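Local atomic coordinates of putative L-alanine-DL-glutamate epimerase (Burkholderia xenovorans, PDB entry 3SN0), a protein that probably acts as a racemase or epimerase of the mandelate racemase/muconate lactonizing enzyme family and binds magnesium and small dicarboxylates such as fumarate. Residues 120-125 against 341-346; 218-223 against 242-247; 125-130 against 162-167. All coordinates share one frame; numbering follows the deposited sequence. Where two conformers were deposited one is given.

Contact 1 (120-125 against 341-346). With FUM (fumaric acid), chain C.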
# COMPACT_ATOMS: atom_id res chain seq x y z
N PRO A 120 -14.63 5.29 36.59
CA PRO A 120 -14.52 3.85 36.87
C PRO A 120 -13.09 3.36 36.80
O PRO A 120 -12.33 3.77 35.93
CB PRO A 120 -15.35 3.21 35.76
CG PRO A 120 -16.35 4.28 35.40
CD PRO A 120 -15.54 5.55 35.46
N VAL A 121 -12.72 2.49 37.75
CA VAL A 121 -11.40 1.91 37.77
C VAL A 121 -11.45 0.42 37.58
O VAL A 121 -12.50 -0.21 37.69
CB VAL A 121 -10.66 2.22 39.11
CG1 VAL A 121 -10.54 3.73 39.28
CG2 VAL A 121 -11.39 1.58 40.30
N TYR A 122 -10.28 -0.15 37.28
CA TYR A 122 -10.05 -1.56 37.56
C TYR A 122 -8.98 -1.72 38.64
O TYR A 122 -8.05 -0.89 38.76
CB TYR A 122 -9.69 -2.35 36.31
CG TYR A 122 -8.38 -2.04 35.63
CD1 TYR A 122 -7.22 -2.73 36.00
CD2 TYR A 122 -8.30 -1.13 34.58
CE1 TYR A 122 -6.02 -2.49 35.35
CE2 TYR A 122 -7.09 -0.89 33.93
CZ TYR A 122 -5.96 -1.59 34.31
OH TYR A 122 -4.76 -1.36 33.68
N TRP A 123 -9.14 -2.77 39.43
CA TRP A 123 -8.19 -3.14 40.48
C TRP A 123 -7.09 -3.94 39.80
O TRP A 123 -7.27 -5.10 39.40
CB TRP A 123 -8.90 -3.97 41.55
CG TRP A 123 -8.05 -4.51 42.67
CD1 TRP A 123 -6.69 -4.62 42.71
CD2 TRP A 123 -8.52 -5.08 43.89
NE1 TRP A 123 -6.28 -5.19 43.88
CE2 TRP A 123 -7.38 -5.50 44.62
CE3 TRP A 123 -9.79 -5.28 44.44
CZ2 TRP A 123 -7.48 -6.10 45.88
CZ3 TRP A 123 -9.89 -5.87 45.70
CH2 TRP A 123 -8.74 -6.28 46.40
N SER A 124 -5.95 -3.28 39.65
CA SER A 124 -4.83 -3.82 38.91
C SER A 124 -3.98 -4.74 39.77
O SER A 124 -4.08 -4.74 40.99
CB SER A 124 -4.00 -2.66 38.36
OG SER A 124 -3.13 -3.11 37.35
N HIS A 125 -3.10 -5.51 39.12
CA HIS A 125 -2.21 -6.43 39.83
C HIS A 125 -2.97 -7.25 40.87
O HIS A 125 -2.60 -7.32 42.03
CB HIS A 125 -1.04 -5.65 40.44
CG HIS A 125 -0.32 -4.83 39.42
ND1 HIS A 125 -0.55 -3.48 39.25
CD2 HIS A 125 0.56 -5.18 38.45
CE1 HIS A 125 0.17 -3.03 38.24
NE2 HIS A 125 0.86 -4.04 37.74
N ILE A 341 -11.17 3.61 30.79
CA ILE A 341 -11.19 3.14 32.18
C ILE A 341 -9.89 3.66 32.82
O ILE A 341 -8.98 4.10 32.09
CB ILE A 341 -11.27 1.60 32.25
CG1 ILE A 341 -11.61 1.13 33.67
CG2 ILE A 341 -9.97 0.94 31.81
CD1 ILE A 341 -12.15 -0.31 33.71
N MSE A 342 -9.81 3.65 34.15
CA MSE A 342 -8.55 3.99 34.83
C MSE A 342 -8.04 2.84 35.69
O MSE A 342 -8.78 2.22 36.45
CB MSE A 342 -8.64 5.26 35.69
CG MSE A 342 -7.27 5.61 36.44
SE MSE A 342 -7.54 7.35 37.09
CE MSE A 342 -6.28 7.24 38.64
N GLU A 343 -6.76 2.54 35.52
CA GLU A 343 -6.07 1.56 36.32
C GLU A 343 -5.80 2.12 37.70
O GLU A 343 -5.50 3.30 37.85
CB GLU A 343 -4.72 1.26 35.67
CG GLU A 343 -3.91 0.22 36.41
CD GLU A 343 -2.54 -0.03 35.82
OE1 GLU A 343 -2.06 0.77 34.99
OE2 GLU A 343 -1.95 -1.05 36.20
N THR A 344 -5.89 1.27 38.70
CA THR A 344 -5.34 1.64 39.99
C THR A 344 -5.03 0.38 40.78
O THR A 344 -5.67 -0.64 40.59
CB THR A 344 -6.31 2.56 40.77
OG1 THR A 344 -5.58 3.26 41.77
CG2 THR A 344 -7.42 1.74 41.42
N ASP A 345 -4.02 0.47 41.65
CA ASP A 345 -3.72 -0.61 42.60
C ASP A 345 -4.53 -0.37 43.89
O ASP A 345 -4.44 0.68 44.51
CB ASP A 345 -2.24 -0.67 42.93
CG ASP A 345 -1.39 -1.23 41.79
OD1 ASP A 345 -1.89 -2.04 40.97
OD2 ASP A 345 -0.20 -0.85 41.73
N ILE A 346 -5.30 -1.37 44.28
CA ILE A 346 -6.08 -1.28 45.50
C ILE A 346 -5.28 -1.88 46.67
O ILE A 346 -5.51 -1.53 47.81
CB ILE A 346 -7.45 -1.97 45.29
CG1 ILE A 346 -8.27 -1.17 44.28
CG2 ILE A 346 -8.21 -2.14 46.60
CD1 ILE A 346 -8.47 0.32 44.65
OXT FUM C . 5.67 -8.53 35.45
C FUM C . 5.90 -7.35 35.81
O FUM C . 7.02 -7.03 36.28
C4 FUM C . 4.86 -6.30 35.75
C5 FUM C . 3.64 -6.54 35.27
C6 FUM C . 2.62 -5.46 35.20
O7 FUM C . 2.89 -4.34 35.72
O8 FUM C . 1.51 -5.69 34.63
O HOH W 1 -3.38 -3.79 43.61
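Four backbone hydrogen bonds join 120-125 and 341-346 in parallel register: M342 N to P120 O, Y122 N to M342 O, T344 N to Y122 O and S124 N to T344 O, the last being the straightest at 172°. V121 CA adds a C-H...O contact to M342 O, and selenomethionine M342 turns its extended chain away toward helix 323-335. These are the first and last strands of the enolase-superfamily barrel, so their pairing closes it.

Apolar and CH-pi contacts fill both faces of this seam. The Y122 ring crosses E343 at a slant, E343 CA lying 3.8 Å from the ring centroid, over the face but offset toward the rim, while I341 CG2 meets the ring edge. Y122 OH reaches beyond to a hydrogen bond with K163. On the other face, I346 CB stands over the five-membered ring of W123, 3.5 Å from its centroid.

Polar side chains gather where the strands end. The rotation of S124 (chi1 -164°) swings OG to the anti side of E343 OE2, to which it donates at 2.6 Å. H125 ND1 donates in its ring plane to the syn lone pair of D345 OD1, also 2.6 Å away, which helps to fix the rotation of the imidazole. The other ring nitrogen, NE2, donates to fumarate O7 at 2.9 Å.

Contact 2 (218-223 against 242-247); sequences LDLNFN and FWVEID. With MG (magnesium ion), chain B; FUM (fumaric acid), chain C.
D219 and E245 stand side by side on one face of two adjacent parallel strands, which helix 226-235 connects in a beta-alpha-beta unit. The compact part is the backbone and the layer beneath it: W243 O accepts from L218 N, L218 O from E245 N, and E245 O from L220 N, while L220 CD1 packs on V244 CG1 at 3.6 Å against that helix. D247 CB sits squarely over the F222 ring, 3.4 Å from its centroid.

The other side is wet. Magnesium is bound by D219 OD2 at 2.2 Å, by E269 and by three waters. One of these waters also donates to D219 OD1 and D247 OD2, bridging two carboxylates; D219 OD1 accepts from N221 N too, in an Asx turn. E245, modelled in two conformers, in one of them binds the metal through OE1 at 1.9 Å, while its OE2 accepts from W243 NE1 and forms a salt bridge with K163. N221 OD1 accepts from N165 ND2, while N221 ND2 gives fumarate O8 a weak bond of 3.3 Å, and a second metal-bound water donates to O8. Fumarate O8 is thus linked to the metal through water, and magnesium probably offsets the repulsion between the carboxylates.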
# COMPACT_ATOMS: atom_id res chain seq x y z
N LEU A 218 -6.54 -9.35 31.26
CA LEU A 218 -5.34 -10.21 31.27
C LEU A 218 -4.17 -9.45 30.66
O LEU A 218 -4.23 -9.05 29.51
CB LEU A 218 -5.58 -11.48 30.47
CG LEU A 218 -4.40 -12.45 30.30
CD1 LEU A 218 -3.85 -12.90 31.68
CD2 LEU A 218 -4.80 -13.64 29.42
N ASP A 219 -3.11 -9.24 31.44
CA ASP A 219 -1.93 -8.56 30.95
C ASP A 219 -0.83 -9.58 30.70
O ASP A 219 -0.37 -10.26 31.61
CB ASP A 219 -1.47 -7.50 31.96
CG ASP A 219 -0.56 -6.45 31.36
OD1 ASP A 219 0.11 -6.75 30.35
OD2 ASP A 219 -0.52 -5.33 31.92
N LEU A 220 -0.38 -9.65 29.45
CA LEU A 220 0.69 -10.55 29.04
C LEU A 220 2.04 -9.83 28.90
O LEU A 220 3.05 -10.47 28.63
CB LEU A 220 0.30 -11.21 27.72
CG LEU A 220 -1.03 -11.99 27.69
CD1 LEU A 220 -1.31 -12.50 26.28
CD2 LEU A 220 -1.02 -13.13 28.70
N ASN A 221 2.05 -8.52 29.15
CA ASN A 221 3.24 -7.70 29.03
C ASN A 221 4.06 -8.03 27.75
O ASN A 221 3.48 -8.13 26.66
CB ASN A 221 4.07 -7.77 30.33
CG ASN A 221 3.27 -7.39 31.55
OD1 ASN A 221 2.69 -8.25 32.22
ND2 ASN A 221 3.21 -6.09 31.85
N PHE A 222 5.37 -8.22 27.89
CA PHE A 222 6.25 -8.54 26.77
C PHE A 222 6.60 -10.04 26.82
O PHE A 222 7.67 -10.44 26.38
CB PHE A 222 7.57 -7.74 26.87
CG PHE A 222 7.46 -6.26 26.65
CD1 PHE A 222 7.67 -5.71 25.38
CD2 PHE A 222 7.26 -5.39 27.73
CE1 PHE A 222 7.63 -4.34 25.17
CE2 PHE A 222 7.24 -4.01 27.54
CZ PHE A 222 7.44 -3.48 26.26
N ASN A 223 5.74 -10.88 27.40
CA ASN A 223 6.14 -12.27 27.71
C ASN A 223 6.03 -13.32 26.60
O ASN A 223 6.17 -14.52 26.86
CB ASN A 223 5.36 -12.73 28.96
CG ASN A 223 5.82 -12.02 30.20
OD1 ASN A 223 7.03 -11.83 30.40
ND2 ASN A 223 4.88 -11.60 31.04
N PHE A 242 -12.20 -8.70 29.29
CA PHE A 242 -12.42 -7.26 29.06
C PHE A 242 -11.39 -6.75 28.06
O PHE A 242 -11.72 -6.04 27.12
CB PHE A 242 -12.28 -6.54 30.39
CG PHE A 242 -12.60 -5.07 30.36
CD1 PHE A 242 -13.88 -4.62 30.62
CD2 PHE A 242 -11.60 -4.13 30.19
CE1 PHE A 242 -14.15 -3.26 30.65
CE2 PHE A 242 -11.87 -2.78 30.21
CZ PHE A 242 -13.14 -2.35 30.47
N TRP A 243 -10.14 -7.15 28.26
CA TRP A 243 -9.12 -6.99 27.25
C TRP A 243 -7.95 -7.90 27.55
O TRP A 243 -7.81 -8.40 28.69
CB TRP A 243 -8.65 -5.54 27.08
CG TRP A 243 -7.73 -4.90 28.11
CD1 TRP A 243 -6.60 -5.41 28.65
CD2 TRP A 243 -7.85 -3.56 28.63
NE1 TRP A 243 -6.01 -4.50 29.49
CE2 TRP A 243 -6.75 -3.36 29.49
CE3 TRP A 243 -8.77 -2.52 28.45
CZ2 TRP A 243 -6.55 -2.16 30.17
CZ3 TRP A 243 -8.57 -1.34 29.15
CH2 TRP A 243 -7.48 -1.17 29.99
N VAL A 244 -7.15 -8.11 26.52
CA VAL A 244 -5.86 -8.77 26.64
C VAL A 244 -4.80 -7.75 26.27
O VAL A 244 -4.83 -7.17 25.18
CB VAL A 244 -5.74 -10.02 25.78
CG1 VAL A 244 -4.34 -10.65 25.98
CG2 VAL A 244 -6.82 -11.03 26.16
N GLU A 245 -3.89 -7.51 27.22
CA GLU A 245 -2.89 -6.46 27.12
C GLU A 245 -1.58 -7.08 26.65
O GLU A 245 -1.08 -8.02 27.28
CB GLU A 245 -2.73 -5.80 28.49
CG GLU A 245 -2.10 -4.42 28.50
CD GLU A 245 -2.21 -3.75 29.87
OE1 GLU A 245 -1.27 -3.00 30.21
OE2 GLU A 245 -3.20 -3.96 30.61
N ILE A 246 -1.00 -6.53 25.58
CA ILE A 246 0.20 -7.09 24.93
C ILE A 246 1.11 -5.92 24.57
O ILE A 246 0.73 -5.05 23.77
CB ILE A 246 -0.16 -7.84 23.64
CG1 ILE A 246 -1.04 -9.06 23.95
CG2 ILE A 246 1.12 -8.31 22.87
CD1 ILE A 246 -1.65 -9.72 22.71
N ASP A 247 2.29 -5.87 25.17
CA ASP A 247 3.29 -4.89 24.79
C ASP A 247 4.15 -5.44 23.67
O ASP A 247 4.61 -6.59 23.71
CB ASP A 247 4.14 -4.51 25.99
CG ASP A 247 3.34 -3.84 27.04
OD1 ASP A 247 2.76 -2.76 26.74
OD2 ASP A 247 3.26 -4.41 28.16
MG MG B . 0.32 -3.44 31.19
OXT FUM C . 5.67 -8.53 35.45
C FUM C . 5.90 -7.35 35.81
O FUM C . 7.02 -7.03 36.28
C4 FUM C . 4.86 -6.30 35.75
C5 FUM C . 3.64 -6.54 35.27
C6 FUM C . 2.62 -5.46 35.20
O7 FUM C . 2.89 -4.34 35.72
O8 FUM C . 1.51 -5.69 34.63
O HOH W 2 1.22 -4.47 29.74
O HOH W 3 4.72 -4.06 30.31
O HOH W 4 1.71 -3.61 32.61
O HOH W 5 -0.85 -2.35 32.69

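Contact 3 (125-130 against 162-167). With FUM (fumaric acid), chain C.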
# COMPACT_ATOMS: atom_id res chain seq x y z
N HIS A 125 -3.10 -5.51 39.12
CA HIS A 125 -2.21 -6.43 39.83
C HIS A 125 -2.97 -7.25 40.87
O HIS A 125 -2.60 -7.32 42.03
CB HIS A 125 -1.04 -5.65 40.44
CG HIS A 125 -0.32 -4.83 39.42
ND1 HIS A 125 -0.55 -3.48 39.25
CD2 HIS A 125 0.56 -5.18 38.45
CE1 HIS A 125 0.17 -3.03 38.24
NE2 HIS A 125 0.86 -4.04 37.74
N CYS A 126 -4.05 -7.86 40.39
CA CYS A 126 -5.02 -8.56 41.20
C CYS A 126 -5.26 -9.94 40.61
O CYS A 126 -6.01 -10.08 39.62
CB CYS A 126 -6.32 -7.77 41.21
SG CYS A 126 -7.64 -8.53 42.20
N PRO A 127 -4.66 -10.98 41.20
CA PRO A 127 -3.94 -11.05 42.48
C PRO A 127 -2.41 -10.95 42.39
O PRO A 127 -1.71 -11.35 43.32
CB PRO A 127 -4.35 -12.43 43.01
CG PRO A 127 -4.55 -13.25 41.75
CD PRO A 127 -4.80 -12.31 40.61
N THR A 128 -1.90 -10.37 41.31
CA THR A 128 -0.46 -10.29 41.05
C THR A 128 0.38 -9.78 42.24
O THR A 128 1.38 -10.38 42.58
CB THR A 128 -0.23 -9.41 39.83
OG1 THR A 128 -1.07 -9.89 38.76
CG2 THR A 128 1.24 -9.40 39.42
N TRP A 129 -0.04 -8.69 42.87
CA TRP A 129 0.72 -8.14 44.00
C TRP A 129 0.70 -9.05 45.24
O TRP A 129 1.71 -9.15 45.95
CB TRP A 129 0.22 -6.74 44.38
CG TRP A 129 0.71 -5.53 43.59
CD1 TRP A 129 0.31 -4.23 43.80
CD2 TRP A 129 1.65 -5.47 42.49
NE1 TRP A 129 0.94 -3.39 42.92
CE2 TRP A 129 1.76 -4.12 42.11
CE3 TRP A 129 2.39 -6.43 41.79
CZ2 TRP A 129 2.58 -3.70 41.07
CZ3 TRP A 129 3.21 -6.01 40.76
CH2 TRP A 129 3.30 -4.65 40.40
N ARG A 130 -0.42 -9.70 45.52
CA ARG A 130 -0.50 -10.62 46.67
C ARG A 130 0.30 -11.91 46.43
O ARG A 130 0.73 -12.57 47.38
CB ARG A 130 -1.94 -10.94 47.04
CG ARG A 130 -2.71 -9.73 47.55
CD ARG A 130 -4.17 -10.03 47.87
NE ARG A 130 -4.87 -8.78 48.15
CZ ARG A 130 -6.09 -8.68 48.66
NH1 ARG A 130 -6.79 -9.76 48.97
NH2 ARG A 130 -6.59 -7.48 48.89
N ILE A 162 -10.92 -6.33 37.28
CA ILE A 162 -9.65 -6.68 37.90
C ILE A 162 -8.68 -7.11 36.80
O ILE A 162 -9.13 -7.61 35.77
CB ILE A 162 -9.81 -7.83 38.96
CG1 ILE A 162 -10.30 -9.13 38.29
CG2 ILE A 162 -10.76 -7.41 40.07
CD1 ILE A 162 -10.61 -10.27 39.27
N LYS A 163 -7.38 -6.89 37.01
CA LYS A 163 -6.37 -7.30 36.03
C LYS A 163 -5.32 -8.21 36.64
O LYS A 163 -4.70 -7.88 37.67
CB LYS A 163 -5.68 -6.10 35.39
CG LYS A 163 -4.84 -6.47 34.17
CD LYS A 163 -4.41 -5.25 33.34
CE LYS A 163 -3.22 -4.52 33.95
NZ LYS A 163 -3.01 -3.21 33.28
N THR A 164 -5.11 -9.35 35.98
CA THR A 164 -4.10 -10.29 36.39
C THR A 164 -3.00 -10.42 35.33
O THR A 164 -3.09 -9.82 34.25
CB THR A 164 -4.71 -11.68 36.73
OG1 THR A 164 -3.71 -12.48 37.36
CG2 THR A 164 -5.25 -12.42 35.47
N ASN A 165 -1.99 -11.21 35.64
CA ASN A 165 -0.83 -11.45 34.75
C ASN A 165 -0.69 -12.97 34.58
O ASN A 165 -1.69 -13.66 34.67
CB ASN A 165 0.42 -10.79 35.36
CG ASN A 165 0.28 -9.28 35.52
OD1 ASN A 165 -0.30 -8.79 36.50
ND2 ASN A 165 0.85 -8.51 34.56
N ILE A 166 0.50 -13.50 34.32
CA ILE A 166 0.64 -14.92 34.01
C ILE A 166 1.26 -15.63 35.20
O ILE A 166 2.32 -15.20 35.68
CB ILE A 166 1.53 -15.17 32.79
CG1 ILE A 166 1.08 -14.32 31.60
CG2 ILE A 166 1.50 -16.67 32.40
CD1 ILE A 166 2.12 -14.26 30.45
N PHE A 167 0.62 -16.71 35.64
CA PHE A 167 1.07 -17.47 36.81
C PHE A 167 1.12 -18.96 36.56
O PHE A 167 0.26 -19.50 35.88
CB PHE A 167 0.19 -17.17 38.02
CG PHE A 167 0.37 -15.79 38.52
CD1 PHE A 167 1.44 -15.50 39.34
CD2 PHE A 167 -0.45 -14.76 38.11
CE1 PHE A 167 1.66 -14.23 39.77
CE2 PHE A 167 -0.21 -13.48 38.54
CZ PHE A 167 0.84 -13.23 39.37
OXT FUM C . 5.67 -8.53 35.45
C FUM C . 5.90 -7.35 35.81
O FUM C . 7.02 -7.03 36.28
C4 FUM C . 4.86 -6.30 35.75
C5 FUM C . 3.64 -6.54 35.27
C6 FUM C . 2.62 -5.46 35.20
O7 FUM C . 2.89 -4.34 35.72
O8 FUM C . 1.51 -5.69 34.63
O HOH W 6 -1.95 -6.68 36.55
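C126 N donates almost straight (172°) to K163 O over 2.8 Å, tying the chain just beyond strand 118-123 to strand 161-168, before a cis peptide bond leads into P127 at the N-cap position of helix 128-132. The contact thus joins the loop and short helix that follow the first strand of the enolase-superfamily barrel to the second strand, at the end of the barrel that holds the ligand.

Toward the start of strand 162-164, C126 SG rests on I162 CG2 at 3.9 Å, against helix 144-156. P127 CD lies against T164 OG1, a hydroxyl that shares a hydrogen bond with H202 NE2. K163 sends its side chain the other way, into the site, where its amine meets Y122 and E245.

T128 and N165 carry the polar link. T128 OG1, anti to its own carbonyl carbon (chi1 -51°), donates to N165 OD1 over 2.6 Å, in the carbonyl plane and on a lone pair. A water donates to the same oxygen at 2.7 Å, an arrangement consistent with OD1 on this side of the amide and ND2 toward the ligand and N221 OD1. T128 also meets F167 at about a right angle: its CB lies in the plane of the phenyl ring, at the edge, and its CA is 3.6 Å from F167 CZ.

From helix 128-132, the W129 indole stacks back on the H125 imidazole, covering one face of it with CZ2 over the centre. N165 ND2 donates to fumarate O8 at 2.9 Å.

Overall arrangement
The three contacts lie round one end of the same barrel, their centres about 11 to 15 Å apart, and all touch fumarate. Contacts 2 and 3 follow one another along the chain, contact 3 first, both nested inside the long loop that contact 1 closes. Going round the wall, strand 342-344 pairs with 118-123, whose W123 O meets K163 N on 161-168; T164 O then takes D219 N on 215-219, next to 243-245. K163 joins all three, with Y122 of contact 1 and E245 of contact 2 at its amine. Residues far apart in sequence are thereby assembled into one site for the metal and the dicarboxylate.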